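PDB 6W1G: hydroxyglutarate synthase, which catalyses the iron(II)-dependent decarboxylation and hydroxylation of 2-oxoadipate to D-2-hydroxyglutarate, a step of D-lysine catabolism. Local coordinates for residues Pro261-Thr275 with His288-Leu302. Residues are numbered along the deposited sequence; the frame is centred on the assembly and turned at random.
Sequences PILLRQTSFKALQET and HTARFGEIEQRGAAL. With NI (nickel (II) ion), chain B.
With CG of F269 set between backbone N and carbonyl carbon (chi1 58°), the ring swings across to G293 on the partner strand, whose CA sits over one ring face, 3.9 Å from the centroid, in a CH-pi contact. G293, with no CB, leaves room for this ring; L34 of helix 29-48 also touches it. E294 is extended, CG anti to the backbone N (chi1 -178°), and carries OE1 to the nickel ion at 2.1 Å. H70, H226 and three waters complete the metal's shell, and one water also donates to E294 OE2. T228 OG1 hydrogen-bonds E294 OE1, while E296 OE2 bonds H70 ND1, a second-shell carboxylate that would orient this metal ligand. R298 forms a salt bridge with E296 OE2 in the guanidinium plane, its NE 3.0 Å away, though the hydrogen bonds are weak; L264 CD2 lies over one guanidinium face. The segments form a twisted two-stranded antiparallel ribbon whose E294-E296-R298 face turns to the metal site; the iron(II) site of this glyoxalase-clan enzyme uses the same three protein ligands. A classic beta bulge interrupts it: A271 N and L272 N both donate to R291 O, at 2.8 and 3.1 Å. On the other face T267 CG2 packs against I295 CG2, and waters link R265 NH1 to Q297 OE1 and R291 NH1 to E274 OE2. R265 also salt-bridges D235; R291 salt-bridges E27 and hydrogen-bonds I224 O. L263 crosses L302 at about a right angle, both against Y310.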
loop_
_atom_site.group_PDB
_atom_site.type_symbol
_atom_site.label_atom_id
_atom_site.label_comp_id
_atom_site.label_asym_id
_atom_site.label_seq_id
_atom_site.Cartn_x
_atom_site.Cartn_y
_atom_site.Cartn_z
ATOM N N PRO A 261 1.919 16.542 3.486
ATOM C CA PRO A 261 1.108 15.637 2.670
ATOM C C PRO A 261 0.123 14.843 3.497
ATOM O O PRO A 261 0.361 14.526 4.670
ATOM C CB PRO A 261 2.163 14.758 1.981
ATOM C CG PRO A 261 3.347 15.752 1.855
ATOM C CD PRO A 261 3.355 16.380 3.232
ATOM N N ILE A 262 -0.960 14.440 2.838
ATOM C CA ILE A 262 -2.016 13.631 3.414
ATOM C C ILE A 262 -2.273 12.420 2.517
ATOM O O ILE A 262 -2.129 12.483 1.292
ATOM C CB ILE A 262 -3.316 14.442 3.657
ATOM C CG1 ILE A 262 -3.837 15.060 2.354
ATOM C CG2 ILE A 262 -3.061 15.495 4.728
ATOM C CD1 ILE A 262 -5.091 15.902 2.566
ATOM N N LEU A 263 -2.682 11.312 3.146
ATOM C CA LEU A 263 -2.930 10.061 2.422
ATOM C C LEU A 263 -1.707 9.698 1.602
ATOM O O LEU A 263 -0.617 9.532 2.161
ATOM C CB LEU A 263 -4.232 10.095 1.630
ATOM C CG LEU A 263 -5.472 10.329 2.496
ATOM C CD1 LEU A 263 -6.740 10.250 1.637
ATOM C CD2 LEU A 263 -5.583 9.363 3.639
ATOM N N LEU A 264 -1.834 9.516 0.275
ATOM C CA LEU A 264 -0.686 9.261 -0.569
ATOM C C LEU A 264 -0.944 9.930 -1.915
ATOM O O LEU A 264 -2.078 10.271 -2.243
ATOM C CB LEU A 264 -0.368 7.782 -0.694
ATOM C CG LEU A 264 -1.378 6.906 -1.410
ATOM C CD1 LEU A 264 -1.279 6.993 -2.924
ATOM C CD2 LEU A 264 -1.179 5.458 -0.996
ATOM N N ARG A 265 0.122 10.059 -2.701
ATOM C CA ARG A 265 0.056 10.464 -4.089
ATOM C C ARG A 265 0.701 9.374 -4.918
ATOM O O ARG A 265 1.652 8.725 -4.464
ATOM C CB ARG A 265 0.803 11.750 -4.317
ATOM C CG ARG A 265 0.307 12.904 -3.464
ATOM C CD ARG A 265 1.013 14.225 -3.782
ATOM N NE ARG A 265 0.465 14.783 -5.012
ATOM C CZ ARG A 265 1.100 15.598 -5.845
ATOM N NH1 ARG A 265 2.341 15.967 -5.606
ATOM N NH2 ARG A 265 0.463 16.050 -6.929
ATOM N N GLN A 266 0.160 9.114 -6.115
ATOM C CA GLN A 266 0.688 8.034 -6.940
ATOM C C GLN A 266 0.514 8.332 -8.430
ATOM O O GLN A 266 -0.405 9.059 -8.840
ATOM C CB GLN A 266 0.009 6.700 -6.649
ATOM C CG GLN A 266 -1.469 6.698 -6.948
ATOM C CD GLN A 266 -2.247 5.444 -6.503
ATOM O OE1 GLN A 266 -1.986 4.825 -5.445
ATOM N NE2 GLN A 266 -3.236 5.090 -7.308
ATOM N N THR A 267 1.411 7.771 -9.235
ATOM C CA THR A 267 1.211 7.792 -10.685
ATOM C C THR A 267 1.838 6.519 -11.244
ATOM O O THR A 267 2.476 5.743 -10.527
ATOM C CB THR A 267 1.695 9.091 -11.370
ATOM O OG1 THR A 267 1.239 9.090 -12.720
ATOM C CG2 THR A 267 3.165 9.241 -11.313
ATOM N N SER A 268 1.613 6.294 -12.525
ATOM C CA SER A 268 1.922 5.033 -13.183
ATOM C C SER A 268 2.671 5.278 -14.485
ATOM O O SER A 268 2.726 6.402 -15.010
ATOM C CB SER A 268 0.628 4.215 -13.466
ATOM O OG SER A 268 -0.181 4.947 -14.379
ATOM N N PHE A 269 3.265 4.193 -14.977
ATOM C CA PHE A 269 4.011 4.247 -16.237
ATOM C C PHE A 269 4.024 2.860 -16.845
ATOM O O PHE A 269 3.850 1.849 -16.158
ATOM C CB PHE A 269 5.437 4.739 -15.982
ATOM C CG PHE A 269 6.243 3.913 -15.024
ATOM C CD1 PHE A 269 6.195 4.144 -13.650
ATOM C CD2 PHE A 269 7.068 2.899 -15.489
ATOM C CE1 PHE A 269 6.934 3.371 -12.791
ATOM C CE2 PHE A 269 7.806 2.141 -14.636
ATOM C CZ PHE A 269 7.749 2.384 -13.280
ATOM N N LYS A 270 4.323 2.798 -18.113
ATOM C CA LYS A 270 4.484 1.523 -18.780
ATOM C C LYS A 270 5.888 1.018 -18.495
ATOM O O LYS A 270 6.873 1.699 -18.769
ATOM C CB LYS A 270 4.275 1.664 -20.285
ATOM C CG LYS A 270 4.310 0.305 -21.010
ATOM C CD LYS A 270 3.923 0.382 -22.477
ATOM C CE LYS A 270 4.025 -0.964 -23.201
ATOM N NZ LYS A 270 3.658 -0.799 -24.617
ATOM N N ALA A 271 5.983 -0.199 -17.961
ATOM C CA ALA A 271 7.266 -0.736 -17.536
ATOM C C ALA A 271 7.857 -1.745 -18.490
ATOM O O ALA A 271 9.081 -1.790 -18.626
ATOM C CB ALA A 271 7.160 -1.360 -16.154
ATOM N N LEU A 272 7.047 -2.578 -19.152
ATOM C CA LEU A 272 7.579 -3.601 -20.046
ATOM C C LEU A 272 6.464 -4.124 -20.946
ATOM O O LEU A 272 5.335 -4.330 -20.490
ATOM C CB LEU A 272 8.186 -4.750 -19.226
ATOM C CG LEU A 272 8.893 -5.833 -20.029
ATOM C CD1 LEU A 272 10.166 -5.344 -20.618
ATOM C CD2 LEU A 272 9.154 -7.013 -19.114
ATOM N N GLN A 273 6.774 -4.361 -22.215
ATOM C CA GLN A 273 5.872 -5.097 -23.092
ATOM C C GLN A 273 6.227 -6.580 -23.027
ATOM O O GLN A 273 7.337 -6.973 -23.386
ATOM C CB GLN A 273 5.976 -4.584 -24.519
ATOM C CG GLN A 273 4.876 -5.090 -25.449
ATOM C CD GLN A 273 3.458 -4.581 -25.136
ATOM O OE1 GLN A 273 3.229 -3.810 -24.199
ATOM N NE2 GLN A 273 2.501 -5.016 -25.954
ATOM N N GLU A 274 5.313 -7.389 -22.539
ATOM C CA GLU A 274 5.537 -8.825 -22.429
ATOM C C GLU A 274 4.815 -9.567 -23.550
ATOM O O GLU A 274 3.902 -9.056 -24.203
ATOM C CB GLU A 274 5.063 -9.342 -21.075
ATOM C CG GLU A 274 6.200 -9.415 -20.051
ATOM C CD GLU A 274 7.308 -10.411 -20.451
ATOM O OE1 GLU A 274 7.167 -11.113 -21.471
ATOM O OE2 GLU A 274 8.322 -10.500 -19.713
ATOM N N THR A 275 5.255 -10.785 -23.782
ATOM C CA THR A 275 4.621 -11.654 -24.762
ATOM C C THR A 275 3.899 -12.752 -24.004
ATOM O O THR A 275 4.360 -13.193 -22.948
ATOM C CB THR A 275 5.665 -12.187 -25.730
ATOM O OG1 THR A 275 6.813 -12.584 -24.985
ATOM C CG2 THR A 275 6.048 -11.073 -26.708
ATOM N N HIS A 288 0.742 -10.207 -26.889
ATOM C CA HIS A 288 1.518 -9.232 -26.123
ATOM C C HIS A 288 0.643 -8.564 -25.078
ATOM O O HIS A 288 -0.553 -8.352 -25.288
ATOM C CB HIS A 288 2.137 -8.139 -27.017
ATOM C CG HIS A 288 3.022 -8.682 -28.091
ATOM N ND1 HIS A 288 2.546 -9.474 -29.113
ATOM C CD2 HIS A 288 4.359 -8.579 -28.283
ATOM C CE1 HIS A 288 3.549 -9.825 -29.897
ATOM N NE2 HIS A 288 4.660 -9.297 -29.415
ATOM N N THR A 289 1.264 -8.207 -23.946
ATOM C CA THR A 289 0.548 -7.573 -22.851
ATOM C C THR A 289 1.503 -6.702 -22.051
ATOM O O THR A 289 2.662 -7.059 -21.824
ATOM C CB THR A 289 -0.096 -8.604 -21.923
ATOM O OG1 THR A 289 -0.913 -7.944 -20.946
ATOM C CG2 THR A 289 0.955 -9.398 -21.176
ATOM N N ALA A 290 1.006 -5.584 -21.586
ATOM C CA ALA A 290 1.858 -4.608 -20.946
ATOM C C ALA A 290 1.919 -4.855 -19.455
ATOM O O ALA A 290 0.919 -5.229 -18.830
ATOM C CB ALA A 290 1.333 -3.196 -21.213
ATOM N N ARG A 291 3.114 -4.663 -18.898
ATOM C CA ARG A 291 3.317 -4.597 -17.457
ATOM C C ARG A 291 3.519 -3.145 -17.098
ATOM O O ARG A 291 4.315 -2.447 -17.756
ATOM C CB ARG A 291 4.529 -5.406 -17.005
ATOM C CG ARG A 291 4.392 -6.879 -17.380
ATOM C CD ARG A 291 5.433 -7.745 -16.655
ATOM N NE ARG A 291 5.040 -7.949 -15.271
ATOM C CZ ARG A 291 5.667 -8.783 -14.440
ATOM N NH1 ARG A 291 6.794 -9.390 -14.812
ATOM N NH2 ARG A 291 5.199 -8.923 -13.198
ATOM N N PHE A 292 2.771 -2.665 -16.117
ATOM C CA PHE A 292 2.825 -1.277 -15.710
ATOM C C PHE A 292 3.445 -1.144 -14.339
ATOM O O PHE A 292 3.276 -1.990 -13.468
ATOM C CB PHE A 292 1.444 -0.692 -15.653
ATOM C CG PHE A 292 0.775 -0.616 -16.985
ATOM C CD1 PHE A 292 0.979 0.469 -17.817
ATOM C CD2 PHE A 292 -0.042 -1.648 -17.435
ATOM C CE1 PHE A 292 0.362 0.529 -19.069
ATOM C CE2 PHE A 292 -0.661 -1.565 -18.668
ATOM C CZ PHE A 292 -0.447 -0.492 -19.485
ATOM N N GLY A 293 4.151 -0.049 -14.136
ATOM C CA GLY A 293 4.752 0.279 -12.865
ATOM C C GLY A 293 4.035 1.447 -12.216
ATOM O O GLY A 293 3.123 2.076 -12.750
ATOM N N GLU A 294 4.441 1.688 -10.966
ATOM C CA GLU A 294 3.838 2.721 -10.130
ATOM C C GLU A 294 4.885 3.310 -9.207
ATOM O O GLU A 294 5.881 2.655 -8.832
ATOM C CB GLU A 294 2.692 2.097 -9.328
ATOM C CG GLU A 294 1.917 3.035 -8.428
ATOM C CD GLU A 294 0.770 2.298 -7.788
ATOM O OE1 GLU A 294 0.976 1.562 -6.803
ATOM O OE2 GLU A 294 -0.368 2.416 -8.291
ATOM N N ILE A 295 4.646 4.552 -8.809
ATOM C CA ILE A 295 5.451 5.251 -7.813
ATOM C C ILE A 295 4.486 5.943 -6.863
ATOM O O ILE A 295 3.447 6.445 -7.282
ATOM C CB ILE A 295 6.415 6.265 -8.511
ATOM C CG1 ILE A 295 7.303 6.987 -7.541
ATOM C CG2 ILE A 295 5.667 7.277 -9.379
ATOM C CD1 ILE A 295 8.233 6.117 -6.771
ATOM N N GLU A 296 4.856 6.017 -5.573
ATOM C CA GLU A 296 3.997 6.666 -4.575
ATOM C C GLU A 296 4.818 7.459 -3.580
ATOM O O GLU A 296 5.993 7.173 -3.329
ATOM C CB GLU A 296 3.121 5.667 -3.827
ATOM C CG GLU A 296 3.797 4.797 -2.780
ATOM C CD GLU A 296 2.890 3.645 -2.223
ATOM O OE1 GLU A 296 1.695 3.685 -2.473
ATOM O OE2 GLU A 296 3.371 2.719 -1.573
ATOM N N GLN A 297 4.149 8.456 -3.006
ATOM C CA GLN A 297 4.640 9.257 -1.913
ATOM C C GLN A 297 3.589 9.142 -0.795
ATOM O O GLN A 297 2.403 9.350 -1.060
ATOM C CB GLN A 297 4.794 10.730 -2.332
ATOM C CG GLN A 297 5.353 11.615 -1.220
ATOM C CD GLN A 297 5.362 13.064 -1.557
ATOM O OE1 GLN A 297 5.439 13.480 -2.727
ATOM N NE2 GLN A 297 5.323 13.877 -0.532
ATOM N N ARG A 298 3.997 8.826 0.429
ATOM C CA ARG A 298 3.060 8.575 1.522
ATOM C C ARG A 298 3.118 9.697 2.536
ATOM O O ARG A 298 4.197 10.022 3.017
ATOM C CB ARG A 298 3.306 7.212 2.195
ATOM C CG ARG A 298 2.887 6.090 1.307
ATOM C CD ARG A 298 3.134 4.703 1.940
ATOM N NE ARG A 298 2.504 3.692 1.108
ATOM C CZ ARG A 298 1.220 3.377 1.167
ATOM N NH1 ARG A 298 0.438 3.848 2.144
ATOM N NH2 ARG A 298 0.699 2.574 0.246
ATOM N N GLY A 299 1.948 10.238 2.858
ATOM C CA GLY A 299 1.779 11.300 3.822
ATOM C C GLY A 299 0.976 10.869 5.036
ATOM O O GLY A 299 1.048 9.712 5.433
ATOM N N ALA A 300 0.261 11.806 5.644
ATOM C CA ALA A 300 -0.400 11.587 6.921
ATOM C C ALA A 300 -1.658 10.755 6.783
ATOM O O ALA A 300 -2.524 10.991 5.929
ATOM C CB ALA A 300 -0.769 12.930 7.514
ATOM N N ALA A 301 -1.837 9.849 7.739
ATOM C CA ALA A 301 -3.107 9.169 7.909
ATOM C C ALA A 301 -4.150 10.167 8.402
ATOM O O ALA A 301 -3.889 10.981 9.286
ATOM C CB ALA A 301 -2.912 8.057 8.924
ATOM N N LEU A 302 -5.349 10.087 7.831
ATOM C CA LEU A 302 -6.466 10.973 8.166
ATOM C C LEU A 302 -7.464 10.300 9.087
ATOM O O LEU A 302 -7.733 9.103 8.985
ATOM C CB LEU A 302 -7.176 11.446 6.909
ATOM C CG LEU A 302 -6.337 12.229 5.933
ATOM C CD1 LEU A 302 -7.157 12.743 4.779
ATOM C CD2 LEU A 302 -5.613 13.375 6.678
HETATM NI NI NI B . -0.364 0.148 -6.105
HETATM O O HOH W 1 4.231 15.817 -3.453
HETATM O O HOH W 2 8.547 -9.710 -17.106
HETATM O O HOH W 3 -2.128 0.922 -7.327
HETATM O O HOH W 4 -1.953 -1.167 -5.486
HETATM O O HOH W 5 -1.451 1.379 -4.895
#